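Local structure of SusD superfamily protein (Bacteroides thetaiotaomicron VPI-5482, 3HDX) at residues Asp433-Arg436 / Arg437-Met441; Leu368-Ala371 / Glu372-Ala376; Ile206-Gln210 / Gly211-Glu215. The protein probably binds polysaccharide at the outer membrane as a member of the SusD family, serving carbohydrate metabolism in a gut Bacteroides. One frame throughout, in Å; residues are numbered along the deposited sequence. Where two conformers were deposited one is given.

Contact 1. Residues Asp433-Arg436 / Arg437-Met441; sequences DLVR and RQKLM. With EDO (1,2-ethanediol), chain D.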
# COMPACT_ATOMS: atom_id res chain seq x y z
N ASP A 433 0.26 -2.94 -10.04
CA ASP A 433 -0.61 -2.50 -11.11
C ASP A 433 -0.16 -3.04 -12.46
O ASP A 433 -0.99 -3.46 -13.27
CB ASP A 433 -0.68 -0.98 -11.17
CG ASP A 433 -1.49 -0.37 -10.02
OD1 ASP A 433 -2.09 -1.08 -9.19
OD2 ASP A 433 -1.55 0.87 -9.96
N LEU A 434 1.16 -3.09 -12.70
CA LEU A 434 1.65 -3.62 -14.00
C LEU A 434 1.26 -5.08 -14.16
O LEU A 434 0.90 -5.50 -15.27
CB LEU A 434 3.17 -3.47 -14.09
CG LEU A 434 3.66 -2.11 -14.59
CD1 LEU A 434 5.16 -1.99 -14.37
CD2 LEU A 434 3.33 -1.95 -16.08
N VAL A 435 1.34 -5.83 -13.05
CA VAL A 435 0.96 -7.26 -13.06
C VAL A 435 -0.56 -7.40 -13.31
O VAL A 435 -0.98 -8.15 -14.18
CB VAL A 435 1.42 -7.99 -11.77
CG1 VAL A 435 0.88 -9.44 -11.73
CG2 VAL A 435 2.98 -7.97 -11.62
N ARG A 436 -1.40 -6.67 -12.55
CA ARG A 436 -2.86 -6.79 -12.78
C ARG A 436 -3.21 -6.35 -14.20
O ARG A 436 -4.04 -6.97 -14.86
CB ARG A 436 -3.66 -5.96 -11.78
CG ARG A 436 -3.50 -6.40 -10.33
CD ARG A 436 -4.65 -5.96 -9.44
NE ARG A 436 -5.02 -4.59 -9.70
CZ ARG A 436 -4.28 -3.53 -9.36
NH1 ARG A 436 -3.18 -3.65 -8.59
NH2 ARG A 436 -4.66 -2.32 -9.77
N ARG A 437 -2.60 -5.26 -14.66
CA ARG A 437 -2.79 -4.80 -16.04
C ARG A 437 -2.42 -5.88 -17.05
O ARG A 437 -3.19 -6.12 -17.97
CB ARG A 437 -1.93 -3.56 -16.31
CG ARG A 437 -2.05 -2.98 -17.72
CD ARG A 437 -0.90 -2.08 -18.09
NE ARG A 437 -1.01 -1.68 -19.49
CZ ARG A 437 -0.75 -2.48 -20.52
NH1 ARG A 437 -0.29 -3.72 -20.33
NH2 ARG A 437 -0.90 -2.02 -21.76
N GLN A 438 -1.29 -6.55 -16.84
CA GLN A 438 -0.87 -7.55 -17.80
C GLN A 438 -1.85 -8.72 -17.89
O GLN A 438 -2.14 -9.24 -18.96
CB GLN A 438 0.53 -8.05 -17.50
CG GLN A 438 1.06 -8.99 -18.60
CD GLN A 438 1.01 -8.40 -20.02
OE1 GLN A 438 0.67 -9.12 -20.98
NE2 GLN A 438 1.38 -7.10 -20.18
N LYS A 439 -2.38 -9.11 -16.74
CA LYS A 439 -3.35 -10.20 -16.69
C LYS A 439 -4.61 -9.92 -17.47
O LYS A 439 -5.21 -10.84 -18.04
CB LYS A 439 -3.64 -10.60 -15.24
CG LYS A 439 -2.39 -11.24 -14.52
CD LYS A 439 -2.54 -11.32 -13.00
CE LYS A 439 -3.65 -12.27 -12.57
NZ LYS A 439 -3.85 -12.18 -11.08
N LEU A 440 -5.01 -8.65 -17.50
CA LEU A 440 -6.18 -8.22 -18.28
C LEU A 440 -5.86 -7.95 -19.75
O LEU A 440 -6.62 -8.37 -20.61
CB LEU A 440 -6.80 -6.93 -17.71
CG LEU A 440 -7.60 -7.04 -16.42
CD1 LEU A 440 -7.79 -5.66 -15.71
CD2 LEU A 440 -8.91 -7.74 -16.67
N MSE A 441 -4.76 -7.23 -20.01
CA MSE A 441 -4.41 -6.83 -21.37
C MSE A 441 -3.87 -7.97 -22.21
O MSE A 441 -4.17 -8.06 -23.40
CB MSE A 441 -3.41 -5.65 -21.38
CG MSE A 441 -3.96 -4.37 -20.71
SE MSE A 441 -5.37 -3.55 -21.71
CE MSE A 441 -4.35 -3.18 -23.35
C1 EDO D . -0.56 -12.58 -9.20
O1 EDO D . -1.51 -11.60 -9.65
C2 EDO D . -0.24 -13.48 -10.38
O2 EDO D . -1.45 -14.07 -10.89
O HOH W 1 1.26 -4.85 -18.05

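Contact 2. Residues Leu368-Ala371 / Glu372-Ala376; sequences LLRA and EALCA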
# COMPACT_ATOMS: atom_id res chain seq x y z
N LEU A 368 -10.40 4.16 -8.99
CA LEU A 368 -9.77 3.62 -10.22
C LEU A 368 -9.85 2.09 -10.21
O LEU A 368 -10.02 1.49 -11.27
CB LEU A 368 -8.31 4.12 -10.42
CG LEU A 368 -8.20 5.62 -10.70
CD1 LEU A 368 -6.74 6.13 -10.53
CD2 LEU A 368 -8.79 5.98 -12.10
N LEU A 369 -9.78 1.47 -9.04
CA LEU A 369 -9.92 -0.01 -8.92
C LEU A 369 -11.30 -0.41 -9.39
O LEU A 369 -11.46 -1.43 -10.06
CB LEU A 369 -9.62 -0.46 -7.47
CG LEU A 369 -9.54 -1.99 -7.33
CD1 LEU A 369 -8.30 -2.57 -8.08
CD2 LEU A 369 -9.54 -2.37 -5.82
N ARG A 370 -12.30 0.35 -8.95
CA ARG A 370 -13.67 0.09 -9.39
C ARG A 370 -13.78 0.16 -10.93
O ARG A 370 -14.46 -0.67 -11.51
CB ARG A 370 -14.66 1.04 -8.71
CG ARG A 370 -16.08 0.61 -8.93
CD ARG A 370 -17.01 1.54 -8.26
NE ARG A 370 -18.37 1.07 -8.31
CZ ARG A 370 -19.37 1.70 -7.70
NH1 ARG A 370 -19.14 2.80 -6.95
NH2 ARG A 370 -20.59 1.18 -7.78
N ALA A 371 -13.17 1.18 -11.53
CA ALA A 371 -13.13 1.29 -13.01
C ALA A 371 -12.49 0.06 -13.66
O ALA A 371 -13.04 -0.53 -14.59
CB ALA A 371 -12.46 2.59 -13.44
N GLU A 372 -11.34 -0.36 -13.15
CA GLU A 372 -10.67 -1.56 -13.61
C GLU A 372 -11.60 -2.77 -13.52
O GLU A 372 -11.73 -3.53 -14.50
CB GLU A 372 -9.41 -1.76 -12.75
CG GLU A 372 -8.64 -3.07 -12.86
CD GLU A 372 -7.49 -3.16 -11.86
OE1 GLU A 372 -7.01 -2.10 -11.35
OE2 GLU A 372 -7.07 -4.30 -11.60
N ALA A 373 -12.25 -2.95 -12.37
CA ALA A 373 -13.15 -4.08 -12.13
C ALA A 373 -14.35 -4.08 -13.10
O ALA A 373 -14.68 -5.10 -13.67
CB ALA A 373 -13.63 -4.11 -10.66
N LEU A 374 -14.91 -2.90 -13.32
CA LEU A 374 -16.07 -2.76 -14.21
C LEU A 374 -15.68 -3.13 -15.65
O LEU A 374 -16.40 -3.86 -16.32
CB LEU A 374 -16.69 -1.37 -14.12
CG LEU A 374 -17.48 -1.13 -12.84
CD1 LEU A 374 -17.73 0.35 -12.62
CD2 LEU A 374 -18.81 -1.92 -12.87
N CYS A 375 -14.49 -2.70 -16.09
CA CYS A 375 -14.00 -3.15 -17.40
C CYS A 375 -13.81 -4.65 -17.46
O CYS A 375 -14.22 -5.30 -18.45
CB CYS A 375 -12.69 -2.49 -17.73
SG CYS A 375 -12.86 -0.76 -18.15
N ALA A 376 -13.23 -5.21 -16.41
CA ALA A 376 -13.02 -6.65 -16.34
C ALA A 376 -14.33 -7.44 -16.46
O ALA A 376 -14.37 -8.54 -17.05
CB ALA A 376 -12.24 -7.04 -15.07

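Contact 3. Residues Ile206-Gln210 / Gly211-Glu215; sequences ICAWQ and GNYAE. With EDO (1,2-ethanediol), chain D.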
# COMPACT_ATOMS: atom_id res chain seq x y z
N ILE A 206 -7.27 -7.77 -2.51
CA ILE A 206 -7.02 -9.21 -2.58
C ILE A 206 -7.82 -9.76 -3.77
O ILE A 206 -7.28 -10.48 -4.62
CB ILE A 206 -7.48 -9.97 -1.32
CG1 ILE A 206 -6.58 -9.62 -0.12
CG2 ILE A 206 -7.49 -11.49 -1.58
CD1 ILE A 206 -7.16 -10.00 1.28
N CYS A 207 -9.09 -9.38 -3.84
CA CYS A 207 -9.94 -9.88 -4.93
C CYS A 207 -9.42 -9.47 -6.30
O CYS A 207 -9.37 -10.29 -7.21
CB CYS A 207 -11.41 -9.46 -4.72
SG CYS A 207 -12.15 -10.21 -3.25
N ALA A 208 -9.04 -8.21 -6.47
CA ALA A 208 -8.50 -7.79 -7.75
C ALA A 208 -7.20 -8.56 -8.12
O ALA A 208 -7.02 -8.94 -9.27
CB ALA A 208 -8.20 -6.26 -7.75
N TRP A 209 -6.34 -8.76 -7.12
CA TRP A 209 -5.06 -9.50 -7.30
C TRP A 209 -5.29 -10.94 -7.76
O TRP A 209 -4.48 -11.50 -8.49
CB TRP A 209 -4.22 -9.45 -6.03
CG TRP A 209 -2.82 -9.99 -6.13
CD1 TRP A 209 -2.32 -11.08 -5.50
CD2 TRP A 209 -1.74 -9.39 -6.83
NE1 TRP A 209 -0.98 -11.23 -5.80
CE2 TRP A 209 -0.61 -10.19 -6.62
CE3 TRP A 209 -1.64 -8.29 -7.68
CZ2 TRP A 209 0.63 -9.88 -7.16
CZ3 TRP A 209 -0.38 -7.97 -8.22
CH2 TRP A 209 0.71 -8.79 -7.98
N GLN A 210 -6.43 -11.52 -7.34
CA GLN A 210 -6.86 -12.87 -7.72
C GLN A 210 -7.70 -12.92 -8.99
O GLN A 210 -8.11 -14.00 -9.41
CB GLN A 210 -7.69 -13.50 -6.59
CG GLN A 210 -6.96 -13.68 -5.33
CD GLN A 210 -7.84 -14.40 -4.33
OE1 GLN A 210 -8.92 -13.92 -3.97
NE2 GLN A 210 -7.42 -15.60 -3.97
N GLY A 211 -7.98 -11.76 -9.59
CA GLY A 211 -8.85 -11.69 -10.76
C GLY A 211 -10.33 -11.83 -10.47
O GLY A 211 -11.12 -12.01 -11.40
N ASN A 212 -10.70 -11.74 -9.18
CA ASN A 212 -12.10 -11.85 -8.75
C ASN A 212 -12.69 -10.45 -8.76
O ASN A 212 -12.89 -9.82 -7.72
CB ASN A 212 -12.24 -12.50 -7.39
CG ASN A 212 -13.72 -12.71 -6.97
OD1 ASN A 212 -14.70 -12.25 -7.63
ND2 ASN A 212 -13.88 -13.43 -5.87
N TYR A 213 -12.95 -9.97 -9.97
CA TYR A 213 -13.44 -8.61 -10.13
C TYR A 213 -14.87 -8.36 -9.72
O TYR A 213 -15.19 -7.24 -9.40
CB TYR A 213 -13.10 -8.09 -11.53
CG TYR A 213 -11.61 -7.79 -11.70
CD1 TYR A 213 -11.06 -6.68 -11.09
CD2 TYR A 213 -10.79 -8.57 -12.51
CE1 TYR A 213 -9.74 -6.35 -11.26
CE2 TYR A 213 -9.44 -8.23 -12.70
CZ TYR A 213 -8.92 -7.10 -12.07
OH TYR A 213 -7.61 -6.70 -12.24
N ALA A 214 -15.73 -9.37 -9.76
CA ALA A 214 -17.08 -9.22 -9.25
C ALA A 214 -17.05 -8.77 -7.77
O ALA A 214 -17.70 -7.80 -7.40
CB ALA A 214 -17.90 -10.53 -9.42
N GLU A 215 -16.24 -9.45 -6.97
CA GLU A 215 -16.09 -9.11 -5.55
C GLU A 215 -15.31 -7.80 -5.38
O GLU A 215 -15.68 -6.94 -4.54
CB GLU A 215 -15.49 -10.25 -4.74
CG GLU A 215 -16.42 -11.44 -4.65
CD GLU A 215 -15.87 -12.60 -3.77
OE1 GLU A 215 -14.86 -12.48 -3.07
OE2 GLU A 215 -16.42 -13.69 -3.80
C1 EDO D . -0.56 -12.58 -9.20
O1 EDO D . -1.51 -11.60 -9.65
C2 EDO D . -0.24 -13.48 -10.38
O2 EDO D . -1.45 -14.07 -10.89

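Contact 1. Residues Asp433-Arg436 / Arg437-Met441
V435 and K439 meet one turn apart on helix 430-441, where V435 CG1 stands 4.1 Å from K439 CD and the two side chains run past each other at a slant. A bend about the CG-CD bond of K439 (chi3 66°) brings its ammonium group to a 1,2-ethanediol, probably left from the crystallisation liquor. NZ of K439 donates to both diol oxygens, 2.8 Å to O1 and 3.1 Å to O2, and lies 2.7 Å from W209 O at the end of helix 196-209. With an alanine at this position, the methyl CG1 of V435 would probably lose the chain lying beside it, and the diol its charged donor.

L434 and Q438 are joined through water 1, which donates to L434 O at 2.9 Å. The same water accepts from R437 NH1 at 3.0 Å and from Q438 NE2, whose chain is folded at chi2 (54°). R437 presents the edge of its guanidinium to Q438 NE2, while M441 CG sits 3.7 Å above the centre of one face. Both polar ends are placed by D443, which salt-bridges R437 and accepts from Q438.

R436 grips D433 end-on: NH1 and NH2 both reach OD1, NH1 at 2.9 Å on the anti lone pair and NH2 from above the carboxylate plane. Behind this pair, R420 forms a salt bridge with D433 OD2 and E372 with R436 NE. Four successive i to i+4 backbone bonds run beneath. Buried R436 lies close to R420, a like-charge approach that the D433 and E372 carboxylates probably offset.

Contact 2. Residues Leu368-Ala371 / Glu372-Ala376
L369 and E372 touch through their side chains, which pass each other at an angle. L369 CD1 comes within 3.5 Å of E372 OE1, so that a methyl group rests against the carboxylate. The glutamate reaches that place by running straight out, with CG anti to the backbone N (chi1 169°) and the chain extended beyond it. R370 and L374 make the apolar contact: they lie side by side and point the same way, R370 CG being 4.1 Å from L374 CD1. The leucine also tucks CG to 3.3 Å from R370 O.

Four consecutive backbone bonds, from L368 O to E372 N through A371 O to C375 N, run up the helix at close to 3 Å each. These are the last turns of helix 363-376, part of the mainly helical, TPR-related SusD fold, and helices 196-209, 213-226, 380-391 and 409-423 all touch it. A373 and A376 lie against Y213 of helix 213-226.

The charged groups look outward to other helices. R370 NE makes a salt bridge with E217, while E372 OE2 has a probable hydrogen bond with the hydroxyl of Y213.

Contact 3. Residues Ile206-Gln210 / Gly211-Glu215
Y213 brings CE1 of its ring to 3.8 Å from A208 CB, the methyl group standing obliquely to the ring. C207 packs against the start of the next helix: with SG anti to its carbonyl carbon (chi1 -65°), the sulfur lies 3.7 Å from E215 CB and 3.5 Å from E215 OE1.

W209 turns the other way. The O1 atom of a 1,2-ethanediol, probably from the crystallisation liquor, sits 3.4 Å above the plane of the W209 ring, over its centre, and donates to W209 O. Q210 sends OE1 to K160 of helix 152-169.

The backbone turns at G211, whose phi of 76° is easily reached by a residue without a side chain. N212 N bonds to C207 O at 2.8 Å, and G211 N bonds to A208 O at 3.0 Å. In one of two conformers of N212, OD1 accepts from E215 N at 3.3 Å, so this bond is less certain. A Schellman motif closing helix 196-209 is thus followed at once by the N-cap of helix 213-226, a compact turn joining two consecutive helices, consistent with the TPR-like helical fold of SusD proteins.

How the contacts relate
From the N terminus the chain meets contact 3 first, at the turn between helices 196-209 and 213-226, then contact 2 within helix 363-376, and finally contact 1 within helix 430-441. Each is local: contact 3 closes a tight turn, the other two only successive helical turns, so the three follow in series and none nests within or crosses another. In space they lie 10 to 12 Å apart, centre to centre, and touch pairwise. L369 leans on A208, A376 packs on both Y213 and L440, and W209 lies along V435 and R436. The turn between helices 196-209 and 213-226, helix 363-376 and helix 430-441 are thereby drawn together on the same side of the chain's centre.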